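Local coordinates for glycerol dehydratase (PDB 1R8W), which probably acts as a glycyl-radical lyase of the pyruvate formate-lyase family, removing water from glycerol, at residues A[30-35]-A[83-88]; A[37-42]-A[52-57]; A[60-65]-A[216-221]. One frame throughout, in Å; residues are numbered along the deposited sequence.

Interaction 1: residues A[30-35]-A[83-88]; sequences ERAILI and SQVFPE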
ATOM      1  N   GLU A  30      25.494   6.475 -13.854  1.00 24.80           N
ATOM      2  CA  GLU A  30      24.548   7.566 -14.036  1.00 25.22           C
ATOM      3  C   GLU A  30      23.123   7.307 -13.534  1.00 24.98           C
ATOM      4  O   GLU A  30      22.626   8.049 -12.685  1.00 25.92           O
ATOM      5  CB  GLU A  30      24.510   7.987 -15.506  1.00 28.44           C
ATOM      6  CG  GLU A  30      25.680   8.873 -15.954  1.00 29.51           C
ATOM      7  CD  GLU A  30      27.034   8.185 -15.883  1.00 30.51           C
ATOM      8  OE1 GLU A  30      27.136   7.007 -16.291  1.00 30.22           O
ATOM      9  OE2 GLU A  30      28.002   8.832 -15.435  1.00 31.64           O
ATOM     10  N   ARG A  31      22.461   6.269 -14.043  1.00 24.80           N
ATOM     11  CA  ARG A  31      21.093   5.995 -13.611  1.00 22.37           C
ATOM     12  C   ARG A  31      20.955   5.795 -12.109  1.00 21.84           C
ATOM     13  O   ARG A  31      20.017   6.301 -11.502  1.00 22.41           O
ATOM     14  CB  ARG A  31      20.521   4.770 -14.318  1.00 20.47           C
ATOM     15  CG  ARG A  31      19.072   4.482 -13.927  1.00 21.05           C
ATOM     16  CD  ARG A  31      18.541   3.200 -14.551  1.00 19.44           C
ATOM     17  NE  ARG A  31      17.131   2.987 -14.232  1.00 20.47           N
ATOM     18  CZ  ARG A  31      16.659   2.662 -13.028  1.00 20.21           C
ATOM     19  NH1 ARG A  31      17.480   2.500 -11.996  1.00 17.23           N
ATOM     20  NH2 ARG A  31      15.354   2.503 -12.857  1.00 17.85           N
ATOM     21  N   ALA A  32      21.879   5.052 -11.513  1.00 22.01           N
ATOM     22  CA  ALA A  32      21.831   4.794 -10.079  1.00 22.73           C
ATOM     23  C   ALA A  32      21.865   6.099  -9.295  1.00 23.83           C
ATOM     24  O   ALA A  32      21.113   6.277  -8.337  1.00 24.59           O
ATOM     25  CB  ALA A  32      22.991   3.900  -9.665  1.00 22.61           C
ATOM     26  N   ILE A  33      22.738   7.015  -9.704  1.00 24.23           N
ATOM     27  CA  ILE A  33      22.846   8.302  -9.030  1.00 24.18           C
ATOM     28  C   ILE A  33      21.562   9.108  -9.216  1.00 24.80           C
ATOM     29  O   ILE A  33      21.011   9.649  -8.258  1.00 23.11           O
ATOM     30  CB  ILE A  33      24.053   9.128  -9.570  1.00 25.98           C
ATOM     31  CG1 ILE A  33      25.334   8.754  -8.820  1.00 27.04           C
ATOM     32  CG2 ILE A  33      23.805  10.617  -9.381  1.00 23.91           C
ATOM     33  CD1 ILE A  33      25.730   7.311  -8.942  1.00 32.63           C
ATOM     34  N   LEU A  34      21.082   9.173 -10.452  1.00 24.63           N
ATOM     35  CA  LEU A  34      19.878   9.934 -10.750  1.00 25.35           C
ATOM     36  C   LEU A  34      18.605   9.477 -10.026  1.00 26.12           C
ATOM     37  O   LEU A  34      17.883  10.306  -9.468  1.00 25.62           O
ATOM     38  CB  LEU A  34      19.645   9.955 -12.259  1.00 24.32           C
ATOM     39  CG  LEU A  34      20.714  10.706 -13.049  1.00 25.11           C
ATOM     40  CD1 LEU A  34      20.398  10.639 -14.537  1.00 25.03           C
ATOM     41  CD2 LEU A  34      20.768  12.158 -12.575  1.00 26.11           C
ATOM     42  N   ILE A  35      18.322   8.176 -10.024  1.00 25.03           N
ATOM     43  CA  ILE A  35      17.116   7.695  -9.359  1.00 25.40           C
ATOM     44  C   ILE A  35      17.191   7.885  -7.840  1.00 25.97           C
ATOM     45  O   ILE A  35      16.175   8.117  -7.186  1.00 26.03           O
ATOM     46  CB  ILE A  35      16.834   6.204  -9.691  1.00 24.71           C
ATOM     47  CG1 ILE A  35      15.427   5.831  -9.221  1.00 24.65           C
ATOM     48  CG2 ILE A  35      17.865   5.306  -9.027  1.00 23.65           C
ATOM     49  CD1 ILE A  35      14.999   4.439  -9.612  1.00 22.58           C
ATOM     50  N   SER A  83      26.051  -2.003 -18.921  1.00 26.12           N
ATOM     51  CA  SER A  83      24.878  -1.972 -18.056  1.00 26.10           C
ATOM     52  C   SER A  83      24.768  -0.825 -17.056  1.00 26.57           C
ATOM     53  O   SER A  83      25.746  -0.378 -16.462  1.00 27.22           O
ATOM     54  CB  SER A  83      24.776  -3.300 -17.294  1.00 25.62           C
ATOM     55  OG  SER A  83      23.716  -3.273 -16.353  1.00 24.76           O
ATOM     56  N   GLN A  84      23.536  -0.374 -16.872  1.00 26.40           N
ATOM     57  CA  GLN A  84      23.207   0.695 -15.945  1.00 25.02           C
ATOM     58  C   GLN A  84      22.891  -0.061 -14.643  1.00 24.53           C
ATOM     59  O   GLN A  84      22.877  -1.291 -14.644  1.00 25.59           O
ATOM     60  CB  GLN A  84      21.982   1.428 -16.495  1.00 24.07           C
ATOM     61  CG  GLN A  84      21.930   2.927 -16.302  1.00 25.46           C
ATOM     62  CD  GLN A  84      23.217   3.650 -16.645  1.00 24.14           C
ATOM     63  OE1 GLN A  84      24.049   3.882 -15.775  1.00 26.44           O
ATOM     64  NE2 GLN A  84      23.386   4.011 -17.910  1.00 21.53           N
ATOM     65  N   VAL A  85      22.648   0.646 -13.543  1.00 23.63           N
ATOM     66  CA  VAL A  85      22.350  -0.018 -12.269  1.00 21.22           C
ATOM     67  C   VAL A  85      20.932   0.266 -11.772  1.00 22.19           C
ATOM     68  O   VAL A  85      20.403   1.359 -11.984  1.00 23.06           O
ATOM     69  CB  VAL A  85      23.367   0.399 -11.180  1.00 20.52           C
ATOM     70  CG1 VAL A  85      22.923  -0.104  -9.820  1.00 19.08           C
ATOM     71  CG2 VAL A  85      24.737  -0.163 -11.518  1.00 18.85           C
ATOM     72  N   PHE A  86      20.317  -0.720 -11.116  1.00 21.15           N
ATOM     73  CA  PHE A  86      18.953  -0.570 -10.612  1.00 19.52           C
ATOM     74  C   PHE A  86      18.846  -0.889  -9.129  1.00 20.39           C
ATOM     75  O   PHE A  86      18.352  -1.948  -8.744  1.00 20.90           O
ATOM     76  CB  PHE A  86      17.998  -1.459 -11.410  1.00 16.15           C
ATOM     77  CG  PHE A  86      17.935  -1.112 -12.873  1.00 17.01           C
ATOM     78  CD1 PHE A  86      19.033  -1.325 -13.702  1.00 14.85           C
ATOM     79  CD2 PHE A  86      16.789  -0.546 -13.419  1.00 15.77           C
ATOM     80  CE1 PHE A  86      18.987  -0.981 -15.042  1.00 13.19           C
ATOM     81  CE2 PHE A  86      16.735  -0.199 -14.760  1.00 13.62           C
ATOM     82  CZ  PHE A  86      17.838  -0.417 -15.574  1.00 14.16           C
ATOM     83  N   PRO A  87      19.273   0.059  -8.278  1.00 22.47           N
ATOM     84  CA  PRO A  87      19.290   0.006  -6.810  1.00 21.67           C
ATOM     85  C   PRO A  87      17.947  -0.294  -6.173  1.00 22.28           C
ATOM     86  O   PRO A  87      17.894  -0.874  -5.091  1.00 22.48           O
ATOM     87  CB  PRO A  87      19.756   1.405  -6.409  1.00 21.11           C
ATOM     88  CG  PRO A  87      20.391   1.956  -7.632  1.00 23.56           C
ATOM     89  CD  PRO A  87      19.542   1.433  -8.734  1.00 22.96           C
ATOM     90  N   GLU A  88      16.870   0.121  -6.838  1.00 21.46           N
ATOM     91  CA  GLU A  88      15.521  -0.057  -6.309  1.00 21.33           C
ATOM     92  C   GLU A  88      15.070  -1.496  -6.088  1.00 20.55           C
ATOM     93  O   GLU A  88      14.154  -1.745  -5.307  1.00 22.53           O
ATOM     94  CB  GLU A  88      14.498   0.662  -7.198  1.00 21.29           C
ATOM     95  CG  GLU A  88      14.338   0.096  -8.610  1.00 22.47           C
ATOM     96  CD  GLU A  88      15.123   0.871  -9.655  1.00 22.36           C
ATOM     97  OE1 GLU A  88      14.509   1.314 -10.651  1.00 21.07           O
ATOM     98  OE2 GLU A  88      16.349   1.035  -9.484  1.00 23.57           O
TER
HETATM   99  O   HOH W   1      25.635   6.235 -18.382  1.00 27.33           O
HETATM  100  O   HOH W   2      23.641   3.357 -13.274  1.00 21.43           O

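Interaction 2: residues A[37-42]-A[52-57]; sequences ESFKQT and ALALKH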
ATOM      1  N   GLU A  37      18.888  10.330  -6.280  1.00 29.17           N
ATOM      2  CA  GLU A  37      18.712  11.753  -6.087  1.00 29.73           C
ATOM      3  C   GLU A  37      17.221  12.119  -6.112  1.00 28.54           C
ATOM      4  O   GLU A  37      16.741  12.848  -5.241  1.00 27.90           O
ATOM      5  CB  GLU A  37      19.507  12.475  -7.177  1.00 33.44           C
ATOM      6  CG  GLU A  37      19.243  13.947  -7.331  1.00 41.70           C
ATOM      7  CD  GLU A  37      20.268  14.614  -8.234  1.00 45.65           C
ATOM      8  OE1 GLU A  37      20.645  14.014  -9.266  1.00 46.52           O
ATOM      9  OE2 GLU A  37      20.693  15.745  -7.910  1.00 49.23           O
ATOM     10  N   SER A  38      16.490  11.593  -7.093  1.00 27.04           N
ATOM     11  CA  SER A  38      15.057  11.859  -7.220  1.00 25.31           C
ATOM     12  C   SER A  38      14.232  11.288  -6.063  1.00 25.91           C
ATOM     13  O   SER A  38      13.337  11.956  -5.543  1.00 24.69           O
ATOM     14  CB  SER A  38      14.528  11.294  -8.532  1.00 24.68           C
ATOM     15  OG  SER A  38      13.114  11.368  -8.568  1.00 23.69           O
ATOM     16  N   PHE A  39      14.523  10.052  -5.668  1.00 25.41           N
ATOM     17  CA  PHE A  39      13.797   9.430  -4.565  1.00 25.15           C
ATOM     18  C   PHE A  39      13.960  10.205  -3.256  1.00 25.26           C
ATOM     19  O   PHE A  39      13.038  10.259  -2.445  1.00 24.58           O
ATOM     20  CB  PHE A  39      14.247   7.975  -4.376  1.00 23.27           C
ATOM     21  CG  PHE A  39      13.277   6.963  -4.933  1.00 22.81           C
ATOM     22  CD1 PHE A  39      12.997   6.919  -6.299  1.00 23.00           C
ATOM     23  CD2 PHE A  39      12.627   6.063  -4.087  1.00 21.64           C
ATOM     24  CE1 PHE A  39      12.085   5.999  -6.812  1.00 21.97           C
ATOM     25  CE2 PHE A  39      11.713   5.138  -4.589  1.00 19.86           C
ATOM     26  CZ  PHE A  39      11.441   5.106  -5.955  1.00 22.35           C
ATOM     27  N   LYS A  40      15.127  10.805  -3.046  1.00 26.54           N
ATOM     28  CA  LYS A  40      15.366  11.582  -1.832  1.00 27.76           C
ATOM     29  C   LYS A  40      14.424  12.779  -1.767  1.00 28.02           C
ATOM     30  O   LYS A  40      14.081  13.253  -0.684  1.00 28.77           O
ATOM     31  CB  LYS A  40      16.807  12.089  -1.790  1.00 27.74           C
ATOM     32  CG  LYS A  40      17.821  11.057  -1.362  1.00 30.06           C
ATOM     33  CD  LYS A  40      19.226  11.616  -1.449  1.00 31.11           C
ATOM     34  CE  LYS A  40      20.247  10.597  -0.972  1.00 33.11           C
ATOM     35  NZ  LYS A  40      21.638  10.983  -1.342  1.00 35.30           N
ATOM     36  N   GLN A  41      14.005  13.253  -2.933  1.00 28.50           N
ATOM     37  CA  GLN A  41      13.119  14.406  -3.020  1.00 31.41           C
ATOM     38  C   GLN A  41      11.632  14.093  -3.109  1.00 30.70           C
ATOM     39  O   GLN A  41      10.812  15.008  -3.091  1.00 32.07           O
ATOM     40  CB  GLN A  41      13.504  15.259  -4.227  1.00 34.84           C
ATOM     41  CG  GLN A  41      14.879  15.872  -4.130  1.00 44.19           C
ATOM     42  CD  GLN A  41      15.236  16.671  -5.363  1.00 50.44           C
ATOM     43  OE1 GLN A  41      15.267  16.139  -6.478  1.00 52.90           O
ATOM     44  NE2 GLN A  41      15.510  17.961  -5.173  1.00 54.09           N
ATOM     45  N   THR A  42      11.277  12.816  -3.203  1.00 28.85           N
ATOM     46  CA  THR A  42       9.877  12.435  -3.327  1.00 26.36           C
ATOM     47  C   THR A  42       9.394  11.553  -2.188  1.00 26.30           C
ATOM     48  O   THR A  42       8.361  10.896  -2.294  1.00 25.20           O
ATOM     49  CB  THR A  42       9.644  11.699  -4.646  1.00 25.69           C
ATOM     50  OG1 THR A  42      10.432  10.504  -4.666  1.00 24.72           O
ATOM     51  CG2 THR A  42      10.050  12.579  -5.816  1.00 24.70           C
ATOM     52  N   ALA A  52       7.158   7.703 -11.311  1.00 22.03           N
ATOM     53  CA  ALA A  52       6.957   8.567 -12.464  1.00 21.59           C
ATOM     54  C   ALA A  52       7.981   9.693 -12.436  1.00 22.72           C
ATOM     55  O   ALA A  52       8.640   9.971 -13.435  1.00 22.65           O
ATOM     56  CB  ALA A  52       5.550   9.133 -12.451  1.00 21.44           C
ATOM     57  N   LEU A  53       8.115  10.336 -11.281  1.00 23.64           N
ATOM     58  CA  LEU A  53       9.060  11.435 -11.107  1.00 23.41           C
ATOM     59  C   LEU A  53      10.509  10.982 -11.284  1.00 24.10           C
ATOM     60  O   LEU A  53      11.340  11.732 -11.790  1.00 24.69           O
ATOM     61  CB  LEU A  53       8.876  12.063  -9.722  1.00 22.90           C
ATOM     62  CG  LEU A  53       7.983  13.302  -9.553  1.00 22.64           C
ATOM     63  CD1 LEU A  53       7.046  13.480 -10.723  1.00 21.51           C
ATOM     64  CD2 LEU A  53       7.216  13.169  -8.256  1.00 21.39           C
ATOM     65  N   ALA A  54      10.808   9.756 -10.862  1.00 24.94           N
ATOM     66  CA  ALA A  54      12.158   9.214 -10.982  1.00 23.81           C
ATOM     67  C   ALA A  54      12.514   9.001 -12.451  1.00 23.76           C
ATOM     68  O   ALA A  54      13.626   9.300 -12.877  1.00 23.22           O
ATOM     69  CB  ALA A  54      12.263   7.900 -10.228  1.00 24.51           C
ATOM     70  N   LEU A  55      11.564   8.479 -13.220  1.00 22.82           N
ATOM     71  CA  LEU A  55      11.794   8.241 -14.637  1.00 22.61           C
ATOM     72  C   LEU A  55      12.022   9.584 -15.318  1.00 23.10           C
ATOM     73  O   LEU A  55      12.863   9.714 -16.205  1.00 24.01           O
ATOM     74  CB  LEU A  55      10.591   7.525 -15.255  1.00 22.54           C
ATOM     75  CG  LEU A  55      10.705   7.164 -16.739  1.00 22.18           C
ATOM     76  CD1 LEU A  55      11.926   6.298 -16.950  1.00 22.31           C
ATOM     77  CD2 LEU A  55       9.461   6.437 -17.195  1.00 21.88           C
ATOM     78  N   LYS A  56      11.264  10.583 -14.888  1.00 23.80           N
ATOM     79  CA  LYS A  56      11.380  11.927 -15.430  1.00 23.86           C
ATOM     80  C   LYS A  56      12.790  12.463 -15.176  1.00 24.77           C
ATOM     81  O   LYS A  56      13.471  12.922 -16.099  1.00 24.45           O
ATOM     82  CB  LYS A  56      10.358  12.843 -14.759  1.00 23.48           C
ATOM     83  CG  LYS A  56      10.442  14.300 -15.183  1.00 26.20           C
ATOM     84  CD  LYS A  56       9.411  15.143 -14.445  1.00 27.77           C
ATOM     85  CE  LYS A  56       9.356  16.567 -14.976  1.00 27.71           C
ATOM     86  NZ  LYS A  56      10.639  17.292 -14.782  1.00 30.45           N
ATOM     87  N   HIS A  57      13.225  12.403 -13.922  1.00 23.41           N
ATOM     88  CA  HIS A  57      14.545  12.897 -13.563  1.00 24.23           C
ATOM     89  C   HIS A  57      15.632  12.159 -14.337  1.00 24.76           C
ATOM     90  O   HIS A  57      16.579  12.766 -14.836  1.00 24.94           O
ATOM     91  CB  HIS A  57      14.779  12.743 -12.066  1.00 25.09           C
ATOM     92  CG  HIS A  57      15.943  13.533 -11.561  1.00 26.85           C
ATOM     93  ND1 HIS A  57      16.089  14.880 -11.817  1.00 25.47           N
ATOM     94  CD2 HIS A  57      17.009  13.174 -10.806  1.00 27.73           C
ATOM     95  CE1 HIS A  57      17.195  15.316 -11.240  1.00 26.08           C
ATOM     96  NE2 HIS A  57      17.771  14.301 -10.620  1.00 26.52           N
TER

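Interaction 3: residues A[60-65]-A[216-221]; sequences ENIPIT and ITYVNR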
ATOM      1  N   GLU A  60      15.704  13.112 -18.144  1.00 27.32           N
ATOM      2  CA  GLU A  60      16.111  14.486 -18.415  1.00 28.38           C
ATOM      3  C   GLU A  60      17.597  14.699 -18.185  1.00 28.69           C
ATOM      4  O   GLU A  60      18.186  15.605 -18.761  1.00 29.07           O
ATOM      5  CB  GLU A  60      15.351  15.473 -17.522  1.00 28.42           C
ATOM      6  CG  GLU A  60      13.851  15.495 -17.713  1.00 28.92           C
ATOM      7  CD  GLU A  60      13.169  16.492 -16.792  1.00 29.63           C
ATOM      8  OE1 GLU A  60      13.554  16.570 -15.603  1.00 30.63           O
ATOM      9  OE2 GLU A  60      12.239  17.188 -17.253  1.00 28.94           O
ATOM     10  N   ASN A  61      18.205  13.857 -17.358  1.00 29.38           N
ATOM     11  CA  ASN A  61      19.615  14.022 -17.029  1.00 30.28           C
ATOM     12  C   ASN A  61      20.564  12.884 -17.398  1.00 30.16           C
ATOM     13  O   ASN A  61      21.763  12.972 -17.147  1.00 31.83           O
ATOM     14  CB  ASN A  61      19.731  14.319 -15.532  1.00 30.43           C
ATOM     15  CG  ASN A  61      18.908  15.523 -15.120  1.00 31.84           C
ATOM     16  OD1 ASN A  61      19.230  16.655 -15.472  1.00 33.49           O
ATOM     17  ND2 ASN A  61      17.830  15.283 -14.385  1.00 33.09           N
ATOM     18  N   ILE A  62      20.043  11.819 -17.990  1.00 29.24           N
ATOM     19  CA  ILE A  62      20.888  10.691 -18.363  1.00 26.80           C
ATOM     20  C   ILE A  62      21.733  11.084 -19.577  1.00 27.44           C
ATOM     21  O   ILE A  62      21.249  11.764 -20.483  1.00 28.76           O
ATOM     22  CB  ILE A  62      20.023   9.440 -18.705  1.00 24.37           C
ATOM     23  CG1 ILE A  62      20.893   8.187 -18.765  1.00 22.94           C
ATOM     24  CG2 ILE A  62      19.310   9.637 -20.028  1.00 22.71           C
ATOM     25  CD1 ILE A  62      21.356   7.702 -17.408  1.00 24.07           C
ATOM     26  N   PRO A  63      23.013  10.683 -19.602  1.00 27.25           N
ATOM     27  CA  PRO A  63      23.865  11.023 -20.741  1.00 27.43           C
ATOM     28  C   PRO A  63      23.250  10.565 -22.055  1.00 29.37           C
ATOM     29  O   PRO A  63      22.714   9.463 -22.143  1.00 31.89           O
ATOM     30  CB  PRO A  63      25.159  10.284 -20.431  1.00 25.90           C
ATOM     31  CG  PRO A  63      25.226  10.367 -18.941  1.00 26.15           C
ATOM     32  CD  PRO A  63      23.802  10.041 -18.533  1.00 28.28           C
ATOM     33  N   ILE A  64      23.318  11.422 -23.064  1.00 30.36           N
ATOM     34  CA  ILE A  64      22.796  11.110 -24.390  1.00 31.77           C
ATOM     35  C   ILE A  64      23.988  10.698 -25.260  1.00 32.08           C
ATOM     36  O   ILE A  64      25.039  11.336 -25.214  1.00 33.41           O
ATOM     37  CB  ILE A  64      22.091  12.350 -24.997  1.00 32.39           C
ATOM     38  CG1 ILE A  64      20.829  12.656 -24.194  1.00 36.48           C
ATOM     39  CG2 ILE A  64      21.728  12.114 -26.449  1.00 32.46           C
ATOM     40  CD1 ILE A  64      19.841  11.492 -24.133  1.00 36.66           C
ATOM     41  N   THR A  65      23.839   9.633 -26.039  1.00 31.40           N
ATOM     42  CA  THR A  65      24.940   9.176 -26.885  1.00 30.42           C
ATOM     43  C   THR A  65      24.519   8.706 -28.267  1.00 29.36           C
ATOM     44  O   THR A  65      23.567   7.943 -28.417  1.00 30.04           O
ATOM     45  CB  THR A  65      25.718   8.023 -26.225  1.00 29.66           C
ATOM     46  OG1 THR A  65      26.143   8.418 -24.919  1.00 33.33           O
ATOM     47  CG2 THR A  65      26.938   7.660 -27.057  1.00 27.39           C
ATOM     48  N   ILE A 216       8.799  12.052 -24.096  1.00 25.36           N
ATOM     49  CA  ILE A 216       8.820  13.011 -25.188  1.00 25.81           C
ATOM     50  C   ILE A 216      10.072  13.883 -25.134  1.00 26.33           C
ATOM     51  O   ILE A 216      10.707  14.123 -26.161  1.00 26.51           O
ATOM     52  CB  ILE A 216       7.571  13.937 -25.181  1.00 26.49           C
ATOM     53  CG1 ILE A 216       6.302  13.116 -25.428  1.00 25.66           C
ATOM     54  CG2 ILE A 216       7.696  14.985 -26.279  1.00 23.25           C
ATOM     55  CD1 ILE A 216       5.037  13.951 -25.543  1.00 25.60           C
ATOM     56  N   THR A 217      10.440  14.359 -23.949  1.00 25.88           N
ATOM     57  CA  THR A 217      11.627  15.196 -23.869  1.00 26.70           C
ATOM     58  C   THR A 217      12.886  14.362 -24.097  1.00 25.73           C
ATOM     59  O   THR A 217      13.899  14.879 -24.565  1.00 26.46           O
ATOM     60  CB  THR A 217      11.731  15.949 -22.520  1.00 25.69           C
ATOM     61  OG1 THR A 217      12.669  15.289 -21.669  1.00 28.70           O
ATOM     62  CG2 THR A 217      10.384  16.020 -21.843  1.00 24.23           C
ATOM     63  N   TYR A 218      12.820  13.071 -23.781  1.00 25.18           N
ATOM     64  CA  TYR A 218      13.968  12.190 -23.993  1.00 24.17           C
ATOM     65  C   TYR A 218      14.267  12.148 -25.485  1.00 24.21           C
ATOM     66  O   TYR A 218      15.408  12.306 -25.905  1.00 23.12           O
ATOM     67  CB  TYR A 218      13.672  10.771 -23.503  1.00 23.36           C
ATOM     68  CG  TYR A 218      14.852   9.830 -23.632  1.00 21.61           C
ATOM     69  CD1 TYR A 218      16.006  10.018 -22.870  1.00 20.24           C
ATOM     70  CD2 TYR A 218      14.826   8.767 -24.538  1.00 21.02           C
ATOM     71  CE1 TYR A 218      17.106   9.177 -23.006  1.00 20.63           C
ATOM     72  CE2 TYR A 218      15.921   7.919 -24.686  1.00 21.13           C
ATOM     73  CZ  TYR A 218      17.057   8.130 -23.918  1.00 22.64           C
ATOM     74  OH  TYR A 218      18.150   7.311 -24.082  1.00 23.36           O
ATOM     75  N   VAL A 219      13.226  11.938 -26.281  1.00 25.72           N
ATOM     76  CA  VAL A 219      13.373  11.884 -27.727  1.00 27.85           C
ATOM     77  C   VAL A 219      13.884  13.215 -28.276  1.00 29.31           C
ATOM     78  O   VAL A 219      14.696  13.240 -29.202  1.00 30.04           O
ATOM     79  CB  VAL A 219      12.033  11.543 -28.416  1.00 28.06           C
ATOM     80  CG1 VAL A 219      12.218  11.506 -29.924  1.00 26.70           C
ATOM     81  CG2 VAL A 219      11.520  10.202 -27.915  1.00 27.60           C
ATOM     82  N   ASN A 220      13.407  14.320 -27.708  1.00 30.01           N
ATOM     83  CA  ASN A 220      13.837  15.640 -28.155  1.00 29.89           C
ATOM     84  C   ASN A 220      15.301  15.890 -27.853  1.00 29.14           C
ATOM     85  O   ASN A 220      15.994  16.541 -28.632  1.00 29.16           O
ATOM     86  CB  ASN A 220      12.979  16.724 -27.516  1.00 31.07           C
ATOM     87  CG  ASN A 220      11.781  17.080 -28.368  1.00 34.61           C
ATOM     88  OD1 ASN A 220      10.726  17.458 -27.857  1.00 35.81           O
ATOM     89  ND2 ASN A 220      11.940  16.968 -29.684  1.00 35.06           N
ATOM     90  N   ARG A 221      15.776  15.372 -26.726  1.00 27.62           N
ATOM     91  CA  ARG A 221      17.174  15.549 -26.378  1.00 27.94           C
ATOM     92  C   ARG A 221      18.047  14.949 -27.477  1.00 28.66           C
ATOM     93  O   ARG A 221      19.097  15.496 -27.809  1.00 31.30           O
ATOM     94  CB  ARG A 221      17.484  14.893 -25.034  1.00 26.39           C
ATOM     95  CG  ARG A 221      16.778  15.546 -23.857  1.00 25.75           C
ATOM     96  CD  ARG A 221      17.231  14.927 -22.553  1.00 26.46           C
ATOM     97  NE  ARG A 221      18.664  15.115 -22.350  1.00 29.04           N
ATOM     98  CZ  ARG A 221      19.417  14.347 -21.573  1.00 29.55           C
ATOM     99  NH1 ARG A 221      18.878  13.327 -20.920  1.00 32.60           N
ATOM    100  NH2 ARG A 221      20.710  14.601 -21.443  1.00 27.63           N
TER
HETATM  101  O   HOH W   3      20.488   7.720 -23.006  1.00 36.93           O

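Interaction 1: residues A[30-35]-A[83-88]
The guanidinium group of Arg31, on helix 30-41, takes most of its polar partners from the irregular segment 83-88. NH1 and NH2 meet the Glu88 carboxylate end-on, each on a syn lone pair and with the two groups nearly coplanar, NH2 standing 2.6 Å from OE1 and NH1 3.1 Å from OE2. NH1 also donates to Val85 O in the carbonyl plane, while NE turns to Ile276 O. The Phe86 ring lies flat against one face of the guanidinium, centres 3.8 Å apart and planes at 25°. An extended chain, with CG anti to the backbone N (chi1 -178°), carries the head this far.

Near the start of segment 83-88, Gln84 OE1 takes a hydrogen bond from a water, 2.6 Å away, that accepts from Ala32 N and Val85 N; the bond from Arg31 N to OE1 is weak. Gln84 NE2 has its main partner in Leu76 O, and a second water joins it to Glu30 OE1. Ala32 CB packs on Val85 CB and Pro87 CG.

Glu88 OE1 is shared with Arg51, so this buried carboxylate faces one arginine from helix 30-41 and one from helix 47-61, which would favour its ionised form.

Interaction 2: residues A[37-42]-A[52-57]
Ser38 sets its small side chain against the flank of helix 52-57, with OG 3.4 Å from Ala54 CA and CB against His57 CB. Its OG lies anti to the backbone N (chi1 171°), which carries the hydroxyl in towards the backbone of the opposing helix. The CA atoms of Ser38 and Ala54 are only 5.4 Å apart, a close approach made possible by two small residues, although the axes of the short helical segments stay 9.0 Å apart where they come nearest. With 142° between their directions, the pair runs roughly antiparallel, as expected for a helical hairpin whose arms are joined by a short connection.

Phe39 approaches Ala54 from another side. Ala54 CB lies at the edge of the Phe39 ring, near its plane and 3.9 Å from Phe39 CE1, while the ring also meets Trp126. Further along segment 37-42, Thr42 CG2 slides past Leu53 CD2 at 3.8 Å, the two side chains running in opposite directions; Leu53 itself also leans on Ile210 of helix 197-230.

The polar link lies at the other end of the contact. His57 NE2 donates to Glu37 OE1 over 3.2 Å in a nearly straight bond. The oxygen sits in the plane of the imidazole, but the nitrogen reaches it from above the carboxylate, whose plane is almost perpendicular to the ring (88°). An extended Glu37 chain brings the carboxylate to this edge of His57.

Apolar and small side chains thus form the inner part of the hairpin, with a histidine-carboxylate bond at its margin; the negative charge of Glu37 would tend to raise the proton affinity of His57.

Interaction 3: residues A[60-65]-A[216-221]
The chain leaves helix 47-61 at Ile62 and runs on without regular structure past helix 197-230, the CA atoms coming within 6.4 Å at Glu60 and Tyr218 and 7.4 Å at Ile64 and Arg221. Arg221 reaches into this turn-off with its chain bent at chi3 (61°). Its NH1 donates to Ile62 O at 2.9 Å, in the carbonyl plane and on a lone pair, and NH2 adds a weak bond to the same oxygen. NH1 also bonds Leu59 O. The guanidinium is sandwiched: Ile64 CG1 lies over the centre of one face, 3.4 Å from CZ, and Glu60 O stands over the opposite face towards the rim, at an angle too poor for a hydrogen bond.

Tyr218 gives the apolar part of the contact, its CE1 lying 3.7 Å from Ile62 CG2, at the ring edge, and 3.8 Å from Ile64 CD1. The phenol OH donates to a water that in turn donates to Pro63 O, and it is also hydrogen-bonded to Tyr222 OH.

By binding both Leu59 O and Ile62 O, Arg221 brings positive charge to the C-terminal end of helix 47-61, where it would be expected to offset the partial negative charge of the helix dipole.

In the fold
All three contacts lie on the same side of the chain's centre, within the pyruvate formate lyase-like region, far along the sequence from the predicted radical glycine, Gly763. Helix 30-41 serves interactions 1 and 2, and helix 47-61 serves interactions 2 and 3. The centre of interaction 1 is about 12 Å from that of interaction 2, and interaction 3 is about 16 Å from either centre. Along the chain, interaction 2 falls between the segments of interaction 1, whereas those of interactions 1 and 3 alternate. Leu34 and Glu30 pack on residues 61-63, joining interactions 1 and 3 directly. The hairpin of helices 30-41 and 47-61 is thereby fastened to loop 83-88 and to helix 197-230.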